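Local atomic coordinates of putative serine phosphatase (Pseudomonas aeruginosa, PDB entry 6K4E), a protein that probably removes phosphate from phosphorylated serine or threonine of a partner protein through a magnesium-binding PP2C domain, in a pathway that controls biofilm formation. Residues B[94-99]-B[125-130]; B[145-150]-B[186-191]; B[194-197]-B[202-205]; B[232-237]-B[263-268]. All coordinates share one frame; numbering follows the deposited sequence.

The four contacts illustrate how a two-sheet sandwich is closed from outside and sewn together within its sheets. Contacts 1 and 2 are buried and apolar. Each packs a strand of one sheet against a covering helix, 117-138 in contact 1 and 143-157 in contact 2, and T150 lies close to A130 where the helices meet. Contact 3 is instead a hairpin at the edge of the second sheet, partly exposed and rich in backbone hydrogen bonds. Contact 4, buried but polar, ties the adjacent strand 231-236 to a turn. Contacts 3 and 4 share a sheet, their centres about 9 Å apart, whereas contact 1 reaches contact 4 through D95 and T237.

Contact 1. Residues B[94-99]-B[125-130]; sequences GDFYVY and MLARAA
F96 meets A127 and R128 with the far rim of its ring, and nearly everything that strand segment 94-99 shares with helix segment 125-130 passes through this one side chain. A chi1 of 77° sets CG between the backbone N and the carbonyl carbon, and from a CB that already points toward the helix the ring presents CE1, CZ and CE2 to it in turn. CE1 lies 3.6 Å from A127 CB, a methyl that abuts the ring edge near its plane. One atom further round, F96 CZ comes obliquely to R128 N at 3.5 Å, a van der Waals approach to the helix backbone. F96 CE2 completes the rim, 3.8 Å from R128 CB. Of the R128 side chain, CB makes the contact; the chain then bends at chi2 (72°), crosses F96 at about a right angle and carries the guanidinium away, where NE forms a salt bridge with D132 and NH1 donates to I68 O. No hydrogen bond joins the two segments. The contact lies in the helix-on-sheet layer of the PP2C fold, and the F96 side chain is about 9 Å from a bound magnesium ion. V111 and C113 of strand 105-113 also touch the ring, L126 and A130 face helix 143-157, and M125 and A129 pack on M125 and A129 of the second subunit.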
loop_
_atom_site.group_PDB
_atom_site.type_symbol
_atom_site.label_atom_id
_atom_site.label_comp_id
_atom_site.label_asym_id
_atom_site.label_seq_id
_atom_site.Cartn_x
_atom_site.Cartn_y
_atom_site.Cartn_z
ATOM N N GLY B 94 -2.814 -9.005 -7.033
ATOM C CA GLY B 94 -1.678 -8.145 -7.344
ATOM C C GLY B 94 -1.901 -7.301 -8.577
ATOM O O GLY B 94 -1.014 -6.560 -9.013
ATOM N N ASP B 95 -3.104 -7.378 -9.124
ATOM C CA ASP B 95 -3.451 -6.658 -10.336
ATOM C C ASP B 95 -4.327 -5.490 -10.010
ATOM O O ASP B 95 -5.271 -5.621 -9.208
ATOM C CB ASP B 95 -4.282 -7.571 -11.260
ATOM C CG ASP B 95 -3.580 -8.466 -12.266
ATOM O OD1 ASP B 95 -2.397 -8.807 -12.043
ATOM O OD2 ASP B 95 -4.259 -8.941 -13.200
ATOM N N PHE B 96 -4.111 -4.388 -10.724
ATOM C CA PHE B 96 -4.992 -3.222 -10.623
ATOM C C PHE B 96 -4.926 -2.420 -11.913
ATOM O O PHE B 96 -4.301 -2.845 -12.877
ATOM C CB PHE B 96 -4.772 -2.377 -9.331
ATOM C CG PHE B 96 -3.557 -1.473 -9.309
ATOM C CD1 PHE B 96 -2.281 -2.002 -9.165
ATOM C CD2 PHE B 96 -3.693 -0.091 -9.430
ATOM C CE1 PHE B 96 -1.163 -1.162 -9.115
ATOM C CE2 PHE B 96 -2.564 0.745 -9.443
ATOM C CZ PHE B 96 -1.315 0.211 -9.265
ATOM N N TYR B 97 -5.641 -1.323 -11.970
ATOM C CA TYR B 97 -5.706 -0.501 -13.162
ATOM C C TYR B 97 -5.859 0.945 -12.759
ATOM O O TYR B 97 -6.295 1.254 -11.638
ATOM C CB TYR B 97 -6.847 -0.941 -14.087
ATOM C CG TYR B 97 -8.172 -1.177 -13.396
ATOM C CD1 TYR B 97 -8.432 -2.374 -12.742
ATOM C CD2 TYR B 97 -9.207 -0.246 -13.492
ATOM C CE1 TYR B 97 -9.670 -2.624 -12.149
ATOM C CE2 TYR B 97 -10.454 -0.486 -12.900
ATOM C CZ TYR B 97 -10.670 -1.672 -12.221
ATOM O OH TYR B 97 -11.876 -1.973 -11.662
ATOM N N VAL B 98 -5.428 1.819 -13.655
ATOM C CA VAL B 98 -5.433 3.249 -13.408
ATOM C C VAL B 98 -6.209 3.932 -14.522
ATOM O O VAL B 98 -6.401 3.372 -15.597
ATOM C CB VAL B 98 -3.975 3.805 -13.265
ATOM C CG1 VAL B 98 -3.306 3.281 -11.993
ATOM C CG2 VAL B 98 -3.105 3.487 -14.489
ATOM N N TYR B 99 -6.616 5.150 -14.272
ATOM C CA TYR B 99 -7.330 5.981 -15.230
ATOM C C TYR B 99 -7.256 7.395 -14.706
ATOM O O TYR B 99 -7.417 7.610 -13.509
ATOM C CB TYR B 99 -8.804 5.567 -15.332
ATOM C CG TYR B 99 -9.594 6.497 -16.224
ATOM C CD1 TYR B 99 -9.375 6.529 -17.602
ATOM C CD2 TYR B 99 -10.580 7.322 -15.702
ATOM C CE1 TYR B 99 -10.101 7.378 -18.429
ATOM C CE2 TYR B 99 -11.313 8.176 -16.526
ATOM C CZ TYR B 99 -11.068 8.197 -17.891
ATOM O OH TYR B 99 -11.759 9.025 -18.729
ATOM N N MET B 125 -1.150 -1.286 -3.376
ATOM C CA MET B 125 -1.347 -0.037 -2.609
ATOM C C MET B 125 -0.145 0.883 -2.851
ATOM O O MET B 125 -0.321 2.044 -3.203
ATOM C CB MET B 125 -1.528 -0.291 -1.091
ATOM C CG MET B 125 -2.647 -1.231 -0.721
ATOM S SD MET B 125 -4.282 -0.522 -1.085
ATOM C CE MET B 125 -4.900 -1.744 -2.147
ATOM N N LEU B 126 1.059 0.340 -2.725
ATOM C CA LEU B 126 2.304 1.067 -2.955
ATOM C C LEU B 126 2.373 1.585 -4.384
ATOM O O LEU B 126 2.630 2.777 -4.574
ATOM C CB LEU B 126 3.515 0.183 -2.632
ATOM C CG LEU B 126 3.714 -0.182 -1.164
ATOM C CD1 LEU B 126 4.818 -1.232 -1.013
ATOM C CD2 LEU B 126 4.067 1.056 -0.334
ATOM N N ALA B 127 2.075 0.714 -5.385
ATOM C CA ALA B 127 2.105 1.072 -6.799
ATOM C C ALA B 127 1.051 2.121 -7.168
ATOM O O ALA B 127 1.342 2.999 -7.971
ATOM C CB ALA B 127 1.951 -0.164 -7.659
ATOM N N ARG B 128 -0.150 2.061 -6.559
ATOM C CA ARG B 128 -1.199 3.047 -6.819
ATOM C C ARG B 128 -0.716 4.446 -6.397
ATOM O O ARG B 128 -0.850 5.395 -7.170
ATOM C CB ARG B 128 -2.526 2.661 -6.128
ATOM C CG ARG B 128 -3.510 3.829 -5.881
ATOM C CD ARG B 128 -4.181 4.368 -7.143
ATOM N NE ARG B 128 -4.627 5.752 -6.959
ATOM C CZ ARG B 128 -5.848 6.122 -6.594
ATOM N NH1 ARG B 128 -6.792 5.217 -6.392
ATOM N NH2 ARG B 128 -6.135 7.404 -6.438
ATOM N N ALA B 129 -0.122 4.553 -5.203
ATOM C CA ALA B 129 0.447 5.799 -4.677
ATOM C C ALA B 129 1.657 6.248 -5.487
ATOM O O ALA B 129 1.750 7.431 -5.814
ATOM C CB ALA B 129 0.825 5.627 -3.220
ATOM N N ALA B 130 2.564 5.315 -5.841
ATOM C CA ALA B 130 3.719 5.576 -6.724
ATOM C C ALA B 130 3.254 6.099 -8.114
ATOM O O ALA B 130 3.915 6.961 -8.682
ATOM C CB ALA B 130 4.537 4.303 -6.913
#

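Contact 2. Residues B[145-150]-B[186-191]; sequences AILGET and AFAGAK
L147 and A188 bring together a helix and a strand in the outer layer of the PP2C alpha-beta-beta-alpha sandwich, where helix 143-157 lies on the five-stranded sheet that includes strand 184-190. The two short axes pass 8.9 Å apart and diverge by 32°, running broadly the same way. Along the strand, A186 is bonded through its backbone to W177 of the neighbouring strand 171-179. F187 sends its ring to the other side of the sheet, between the two sheets, where it packs against L194 and L205 of the hairpin. A188 then turns its methyl toward the helix, 3.9 Å from L147 CD1, while the same CD1 stands only 3.4 Å from A188 O. With chi1 at -68°, L147 CG is anti to the carbonyl carbon; the chi2 of -176° carries CD1 out to meet the strand backbone end-on. At G189 the backbone is close on both sides: its N lies 4.0 Å from L147 CD1, and also 3.7 Å above one face of the F187 ring, toward the rim. A190 again points its methyl toward the helix, though at a looser distance, and joins I212 beside L147. K191 turns off into the loop. On the helix, T150 OG1 donates to I146 O (2.7 Å) from above the carbonyl plane, while T150 N reaches that same oxygen from the opposite face.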
loop_
_atom_site.group_PDB
_atom_site.type_symbol
_atom_site.label_atom_id
_atom_site.label_comp_id
_atom_site.label_asym_id
_atom_site.label_seq_id
_atom_site.Cartn_x
_atom_site.Cartn_y
_atom_site.Cartn_z
ATOM N N ALA B 145 7.659 8.275 -19.197
ATOM C CA ALA B 145 8.124 9.085 -18.043
ATOM C C ALA B 145 7.428 8.673 -16.742
ATOM O O ALA B 145 8.080 8.620 -15.703
ATOM C CB ALA B 145 7.908 10.564 -18.298
ATOM N N ILE B 146 6.107 8.336 -16.821
ATOM C CA ILE B 146 5.290 7.892 -15.696
ATOM C C ILE B 146 5.863 6.583 -15.150
ATOM O O ILE B 146 6.004 6.444 -13.951
ATOM C CB ILE B 146 3.766 7.803 -16.076
ATOM C CG1 ILE B 146 3.195 9.201 -16.441
ATOM C CG2 ILE B 146 2.925 7.201 -14.923
ATOM C CD1 ILE B 146 1.939 9.177 -17.278
ATOM N N LEU B 147 6.205 5.639 -16.028
ATOM C CA LEU B 147 6.768 4.332 -15.668
ATOM C C LEU B 147 8.129 4.448 -15.008
ATOM O O LEU B 147 8.382 3.731 -14.044
ATOM C CB LEU B 147 6.826 3.388 -16.886
ATOM C CG LEU B 147 5.495 2.907 -17.469
ATOM C CD1 LEU B 147 5.737 1.942 -18.575
ATOM C CD2 LEU B 147 4.641 2.227 -16.428
ATOM N N GLY B 148 8.973 5.361 -15.514
ATOM C CA GLY B 148 10.305 5.649 -14.989
ATOM C C GLY B 148 10.223 6.193 -13.578
ATOM O O GLY B 148 10.889 5.689 -12.671
ATOM N N GLU B 149 9.349 7.195 -13.387
ATOM C CA GLU B 149 9.069 7.843 -12.117
ATOM C C GLU B 149 8.393 6.882 -11.127
ATOM O O GLU B 149 8.682 6.981 -9.931
ATOM C CB GLU B 149 8.216 9.103 -12.334
ATOM C CG GLU B 149 9.021 10.360 -12.637
ATOM C CD GLU B 149 9.987 10.820 -11.554
ATOM O OE1 GLU B 149 9.609 10.803 -10.360
ATOM O OE2 GLU B 149 11.124 11.207 -11.908
ATOM N N THR B 150 7.502 5.950 -11.628
ATOM C CA THR B 150 6.829 4.947 -10.790
ATOM C C THR B 150 7.881 3.992 -10.208
ATOM O O THR B 150 7.872 3.708 -9.008
ATOM C CB THR B 150 5.709 4.230 -11.559
ATOM O OG1 THR B 150 4.724 5.189 -11.943
ATOM C CG2 THR B 150 5.056 3.126 -10.749
ATOM N N ALA B 186 -0.112 7.266 -27.179
ATOM C CA ALA B 186 1.255 6.981 -26.771
ATOM C C ALA B 186 1.170 5.813 -25.812
ATOM O O ALA B 186 0.351 5.846 -24.905
ATOM C CB ALA B 186 1.878 8.197 -26.092
ATOM N N PHE B 187 1.945 4.763 -26.044
ATOM C CA PHE B 187 1.946 3.584 -25.181
ATOM C C PHE B 187 3.351 3.252 -24.698
ATOM O O PHE B 187 4.303 3.321 -25.466
ATOM C CB PHE B 187 1.335 2.348 -25.920
ATOM C CG PHE B 187 1.650 1.010 -25.270
ATOM C CD1 PHE B 187 1.075 0.650 -24.049
ATOM C CD2 PHE B 187 2.569 0.142 -25.842
ATOM C CE1 PHE B 187 1.426 -0.555 -23.420
ATOM C CE2 PHE B 187 2.898 -1.061 -25.218
ATOM C CZ PHE B 187 2.316 -1.407 -24.029
ATOM N N ALA B 188 3.477 2.864 -23.438
ATOM C CA ALA B 188 4.747 2.384 -22.882
ATOM C C ALA B 188 4.422 1.259 -21.928
ATOM O O ALA B 188 3.519 1.397 -21.119
ATOM C CB ALA B 188 5.502 3.499 -22.174
ATOM N N GLY B 189 5.123 0.144 -22.065
ATOM C CA GLY B 189 4.878 -1.034 -21.245
ATOM C C GLY B 189 6.099 -1.798 -20.786
ATOM O O GLY B 189 7.122 -1.812 -21.468
ATOM N N ALA B 190 6.003 -2.402 -19.595
ATOM C CA ALA B 190 7.016 -3.280 -19.014
ATOM C C ALA B 190 6.317 -4.638 -18.864
ATOM O O ALA B 190 5.478 -4.790 -17.980
ATOM C CB ALA B 190 7.454 -2.755 -17.656
ATOM N N LYS B 191 6.531 -5.544 -19.837
ATOM C CA LYS B 191 6.001 -6.905 -19.899
ATOM C C LYS B 191 4.482 -6.948 -20.089
ATOM O O LYS B 191 3.849 -7.958 -19.755
ATOM C CB LYS B 191 6.458 -7.745 -18.687
ATOM C CG LYS B 191 7.955 -8.123 -18.734
ATOM C CD LYS B 191 8.438 -8.902 -17.523
ATOM C CE LYS B 191 7.892 -10.306 -17.408
ATOM N NZ LYS B 191 8.180 -10.880 -16.066
#

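Contact 3. Residues B[194-197]-B[202-205]; sequences LYAS and VQEL
Y195 and E204 face each other across an antiparallel hairpin as a non-hydrogen-bonded pair, with their side chains lying side by side. E204 keeps CG anti to its backbone N (chi1 -173°) and is extended from there, which carries the chain along the ring toward its hydroxyl. CB starts 4.0 Å from Y195 CE1. CG sits over one face, 3.9 Å from the centroid of the Y195 ring, in a CH-pi contact. CD lies 3.5 Å from Y195 OH, and the carboxylate is stacked with the ring, their planes 13° apart. At the tip, OE2 is hydrogen-bonded to S193 OG; a water 2.6 Å from Y195 OH donates a weak bond to it as well. V202 CG1 touches the ring edge, and helix 254-264 supplies F257 edge-to-face. On the opposite face of the sheet L194 CD2 meets L205 CD1 at 3.9 Å. Between the faces, the L194-L205 and A196-Q203 pairs exchange two backbone hydrogen bonds each; Q203 N to A196 O is nearly linear at 174°. Backbone bonding thus fixes the register at the sheet's edge, while S193, with a weak bond from the water, holds the carboxylate's OE2 as its aliphatic stem packs on the tyrosine face.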
loop_
_atom_site.group_PDB
_atom_site.type_symbol
_atom_site.label_atom_id
_atom_site.label_comp_id
_atom_site.label_asym_id
_atom_site.label_seq_id
_atom_site.Cartn_x
_atom_site.Cartn_y
_atom_site.Cartn_z
ATOM N N LEU B 194 -0.125 -3.616 -25.654
ATOM C CA LEU B 194 -1.358 -2.960 -26.034
ATOM C C LEU B 194 -1.839 -3.664 -27.310
ATOM O O LEU B 194 -1.116 -3.723 -28.293
ATOM C CB LEU B 194 -1.192 -1.452 -26.254
ATOM C CG LEU B 194 -2.440 -0.714 -26.786
ATOM C CD1 LEU B 194 -3.498 -0.564 -25.731
ATOM C CD2 LEU B 194 -2.075 0.614 -27.289
ATOM N N TYR B 195 -3.042 -4.243 -27.266
ATOM C CA TYR B 195 -3.643 -4.894 -28.395
ATOM C C TYR B 195 -4.654 -3.881 -28.972
ATOM O O TYR B 195 -5.264 -3.133 -28.214
ATOM C CB TYR B 195 -4.370 -6.146 -27.924
ATOM C CG TYR B 195 -3.492 -7.368 -27.800
ATOM C CD1 TYR B 195 -3.248 -8.189 -28.897
ATOM C CD2 TYR B 195 -2.949 -7.743 -26.569
ATOM C CE1 TYR B 195 -2.450 -9.324 -28.790
ATOM C CE2 TYR B 195 -2.146 -8.879 -26.449
ATOM C CZ TYR B 195 -1.901 -9.668 -27.568
ATOM O OH TYR B 195 -1.168 -10.826 -27.478
ATOM N N ALA B 196 -4.768 -3.804 -30.298
ATOM C CA ALA B 196 -5.704 -2.904 -30.997
ATOM C C ALA B 196 -6.324 -3.683 -32.114
ATOM O O ALA B 196 -5.620 -4.437 -32.786
ATOM C CB ALA B 196 -4.973 -1.705 -31.575
ATOM N N SER B 197 -7.630 -3.512 -32.323
ATOM C CA SER B 197 -8.331 -4.210 -33.378
ATOM C C SER B 197 -9.521 -3.413 -33.932
ATOM O O SER B 197 -10.217 -2.726 -33.187
ATOM C CB SER B 197 -8.772 -5.592 -32.913
ATOM O OG SER B 197 -9.274 -6.286 -34.037
ATOM N N VAL B 202 -5.518 -7.161 -36.201
ATOM C CA VAL B 202 -5.141 -7.185 -34.778
ATOM C C VAL B 202 -3.681 -6.702 -34.751
ATOM O O VAL B 202 -2.835 -7.286 -35.425
ATOM C CB VAL B 202 -5.306 -8.560 -34.038
ATOM C CG1 VAL B 202 -4.938 -8.455 -32.566
ATOM C CG2 VAL B 202 -6.715 -9.084 -34.159
ATOM N N GLN B 203 -3.410 -5.614 -34.029
ATOM C CA GLN B 203 -2.055 -5.073 -33.822
ATOM C C GLN B 203 -1.705 -5.291 -32.383
ATOM O O GLN B 203 -2.567 -5.177 -31.511
ATOM C CB GLN B 203 -1.983 -3.563 -34.065
ATOM C CG GLN B 203 -2.408 -3.097 -35.444
ATOM C CD GLN B 203 -1.976 -1.683 -35.743
ATOM O OE1 GLN B 203 -1.730 -1.333 -36.902
ATOM N NE2 GLN B 203 -1.889 -0.827 -34.725
ATOM N N GLU B 204 -0.448 -5.603 -32.125
ATOM C CA GLU B 204 0.054 -5.758 -30.773
ATOM C C GLU B 204 1.270 -4.830 -30.656
ATOM O O GLU B 204 2.259 -5.012 -31.371
ATOM C CB GLU B 204 0.435 -7.224 -30.489
ATOM C CG GLU B 204 0.821 -7.481 -29.037
ATOM C CD GLU B 204 1.458 -8.818 -28.696
ATOM O OE1 GLU B 204 1.514 -9.713 -29.571
ATOM O OE2 GLU B 204 1.880 -8.979 -27.530
ATOM N N LEU B 205 1.161 -3.786 -29.804
ATOM C CA LEU B 205 2.248 -2.868 -29.510
ATOM C C LEU B 205 2.931 -3.524 -28.305
ATOM O O LEU B 205 2.420 -3.443 -27.194
ATOM C CB LEU B 205 1.718 -1.462 -29.159
ATOM C CG LEU B 205 1.027 -0.584 -30.252
ATOM C CD1 LEU B 205 0.908 0.858 -29.809
ATOM C CD2 LEU B 205 1.633 -0.748 -31.657
HETATM O O HOH W 1 0.385 -11.140 -25.374
#

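Contact 4. Residues B[232-237]-B[263-268]; sequences TFYLST and DHARQP
T232 and A265 are the residues of strand segment 232-237 and segment 263-268 whose CA atoms come nearest, 5.7 Å apart. The strand runs extended, whereas the chain leaving helix 254-264 folds through a type I beta turn from H264 to Q267, closed by Q267 N donating to H264 O. P268 follows as the N-cap of helix 269-284, so the turn that meets the strand is the connection between two helices. T232 makes the one hydrogen bond across the contact: OG1 donates to A265 O at 2.7 Å, in the carbonyl plane, with a C=O...donor angle of 145°. A chi1 of -50° places OG1 beside the backbone N, from where it faces the turn; R299 NH1 of strand 293-300 donates to the same hydroxyl oxygen. On this face of the PP2C sandwich the second sheet is covered by helices 254-264 and 269-284. Two residues on, Y234 also has its CB directed toward the turn, and its OH makes the contact, 3.3 Å from A265 CA and 3.7 Å from A265 CB. That hydroxyl is hydrogen-bonded to OE1 of Q272, whose NE2 donates to Q267 O, so one glutamine bridges tyrosine and turn. A265 is buried against both strand residues and against S197 of the neighbouring strand. At the far end of the strand S236 OG donates to T237 O, while T237, the residue before the magnesium ligand D238, uses OG1 to hydrogen-bond D95 OD2.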
loop_
_atom_site.group_PDB
_atom_site.type_symbol
_atom_site.label_atom_id
_atom_site.label_comp_id
_atom_site.label_asym_id
_atom_site.label_seq_id
_atom_site.Cartn_x
_atom_site.Cartn_y
_atom_site.Cartn_z
ATOM N N THR B 232 -10.780 -0.698 -31.255
ATOM C CA THR B 232 -10.928 -1.039 -29.836
ATOM C C THR B 232 -9.537 -1.430 -29.361
ATOM O O THR B 232 -8.814 -2.109 -30.088
ATOM C CB THR B 232 -12.010 -2.128 -29.600
ATOM O OG1 THR B 232 -13.203 -1.743 -30.275
ATOM C CG2 THR B 232 -12.346 -2.290 -28.138
ATOM N N PHE B 233 -9.150 -0.940 -28.184
ATOM C CA PHE B 233 -7.845 -1.164 -27.578
ATOM C C PHE B 233 -8.029 -2.016 -26.354
ATOM O O PHE B 233 -9.114 -2.010 -25.773
ATOM C CB PHE B 233 -7.148 0.170 -27.226
ATOM C CG PHE B 233 -6.849 1.028 -28.433
ATOM C CD1 PHE B 233 -7.797 1.918 -28.924
ATOM C CD2 PHE B 233 -5.654 0.887 -29.130
ATOM C CE1 PHE B 233 -7.548 2.666 -30.072
ATOM C CE2 PHE B 233 -5.406 1.638 -30.286
ATOM C CZ PHE B 233 -6.351 2.535 -30.735
ATOM N N TYR B 234 -7.009 -2.841 -26.031
ATOM C CA TYR B 234 -7.110 -3.800 -24.946
ATOM C C TYR B 234 -5.826 -3.871 -24.207
ATOM O O TYR B 234 -4.776 -4.106 -24.797
ATOM C CB TYR B 234 -7.425 -5.215 -25.474
ATOM C CG TYR B 234 -8.639 -5.290 -26.357
ATOM C CD1 TYR B 234 -8.543 -5.055 -27.727
ATOM C CD2 TYR B 234 -9.894 -5.606 -25.827
ATOM C CE1 TYR B 234 -9.666 -5.136 -28.549
ATOM C CE2 TYR B 234 -11.028 -5.642 -26.635
ATOM C CZ TYR B 234 -10.898 -5.434 -27.994
ATOM O OH TYR B 234 -11.998 -5.484 -28.782
ATOM N N LEU B 235 -5.922 -3.704 -22.890
ATOM C CA LEU B 235 -4.797 -3.770 -21.981
ATOM C C LEU B 235 -5.099 -4.915 -21.056
ATOM O O LEU B 235 -5.987 -4.796 -20.232
ATOM C CB LEU B 235 -4.668 -2.446 -21.196
ATOM C CG LEU B 235 -3.969 -1.308 -21.935
ATOM C CD1 LEU B 235 -4.105 0.010 -21.167
ATOM C CD2 LEU B 235 -2.479 -1.614 -22.176
ATOM N N SER B 236 -4.368 -6.016 -21.180
ATOM C CA SER B 236 -4.597 -7.162 -20.321
ATOM C C SER B 236 -3.313 -7.570 -19.620
ATOM O O SER B 236 -2.252 -7.526 -20.222
ATOM C CB SER B 236 -5.119 -8.341 -21.145
ATOM O OG SER B 236 -5.115 -9.544 -20.393
ATOM N N THR B 237 -3.419 -8.054 -18.376
ATOM C CA THR B 237 -2.266 -8.638 -17.666
ATOM C C THR B 237 -2.118 -10.065 -18.189
ATOM O O THR B 237 -2.970 -10.526 -18.960
ATOM C CB THR B 237 -2.465 -8.599 -16.140
ATOM O OG1 THR B 237 -3.680 -9.287 -15.809
ATOM C CG2 THR B 237 -2.529 -7.148 -15.584
ATOM N N ASP B 263 -12.447 -11.091 -33.384
ATOM C CA ASP B 263 -13.836 -11.546 -33.489
ATOM C C ASP B 263 -14.850 -10.613 -32.843
ATOM O O ASP B 263 -15.963 -10.511 -33.334
ATOM C CB ASP B 263 -13.980 -12.960 -32.914
ATOM C CG ASP B 263 -14.082 -14.000 -33.993
ATOM O OD1 ASP B 263 -13.026 -14.360 -34.577
ATOM O OD2 ASP B 263 -15.221 -14.414 -34.303
ATOM N N HIS B 264 -14.479 -9.940 -31.735
ATOM C CA HIS B 264 -15.437 -9.106 -30.989
ATOM C C HIS B 264 -15.227 -7.595 -31.104
ATOM O O HIS B 264 -16.155 -6.861 -30.786
ATOM C CB HIS B 264 -15.454 -9.545 -29.511
ATOM C CG HIS B 264 -15.950 -10.959 -29.328
ATOM N ND1 HIS B 264 -15.074 -12.053 -29.347
ATOM C CD2 HIS B 264 -17.221 -11.426 -29.228
ATOM C CE1 HIS B 264 -15.836 -13.128 -29.190
ATOM N NE2 HIS B 264 -17.135 -12.808 -29.119
ATOM N N ALA B 265 -14.049 -7.137 -31.603
ATOM C CA ALA B 265 -13.589 -5.733 -31.662
ATOM C C ALA B 265 -14.613 -4.692 -32.121
ATOM O O ALA B 265 -14.635 -3.585 -31.581
ATOM C CB ALA B 265 -12.336 -5.605 -32.507
ATOM N N ARG B 266 -15.409 -5.014 -33.118
ATOM C CA ARG B 266 -16.411 -4.086 -33.647
ATOM C C ARG B 266 -17.702 -4.060 -32.811
ATOM O O ARG B 266 -18.508 -3.169 -33.000
ATOM C CB ARG B 266 -16.689 -4.379 -35.138
ATOM C CG ARG B 266 -16.538 -3.138 -36.023
ATOM C CD ARG B 266 -16.639 -3.401 -37.528
ATOM N NE ARG B 266 -15.440 -4.059 -38.065
ATOM C CZ ARG B 266 -15.078 -4.066 -39.347
ATOM N NH1 ARG B 266 -15.807 -3.425 -40.255
ATOM N NH2 ARG B 266 -13.976 -4.699 -39.730
ATOM N N GLN B 267 -17.887 -5.005 -31.871
ATOM C CA GLN B 267 -19.102 -5.113 -31.050
ATOM C C GLN B 267 -19.171 -4.095 -29.889
ATOM O O GLN B 267 -18.111 -3.668 -29.395
ATOM C CB GLN B 267 -19.227 -6.544 -30.482
ATOM C CG GLN B 267 -19.368 -7.687 -31.535
ATOM C CD GLN B 267 -20.411 -7.396 -32.562
ATOM O OE1 GLN B 267 -21.622 -7.485 -32.323
ATOM N NE2 GLN B 267 -19.959 -6.962 -33.704
ATOM N N PRO B 268 -20.395 -3.750 -29.376
ATOM C CA PRO B 268 -20.458 -2.861 -28.197
ATOM C C PRO B 268 -19.628 -3.465 -27.064
ATOM O O PRO B 268 -19.676 -4.675 -26.862
ATOM C CB PRO B 268 -21.945 -2.844 -27.866
ATOM C CG PRO B 268 -22.613 -3.099 -29.209
ATOM C CD PRO B 268 -21.756 -4.141 -29.824
#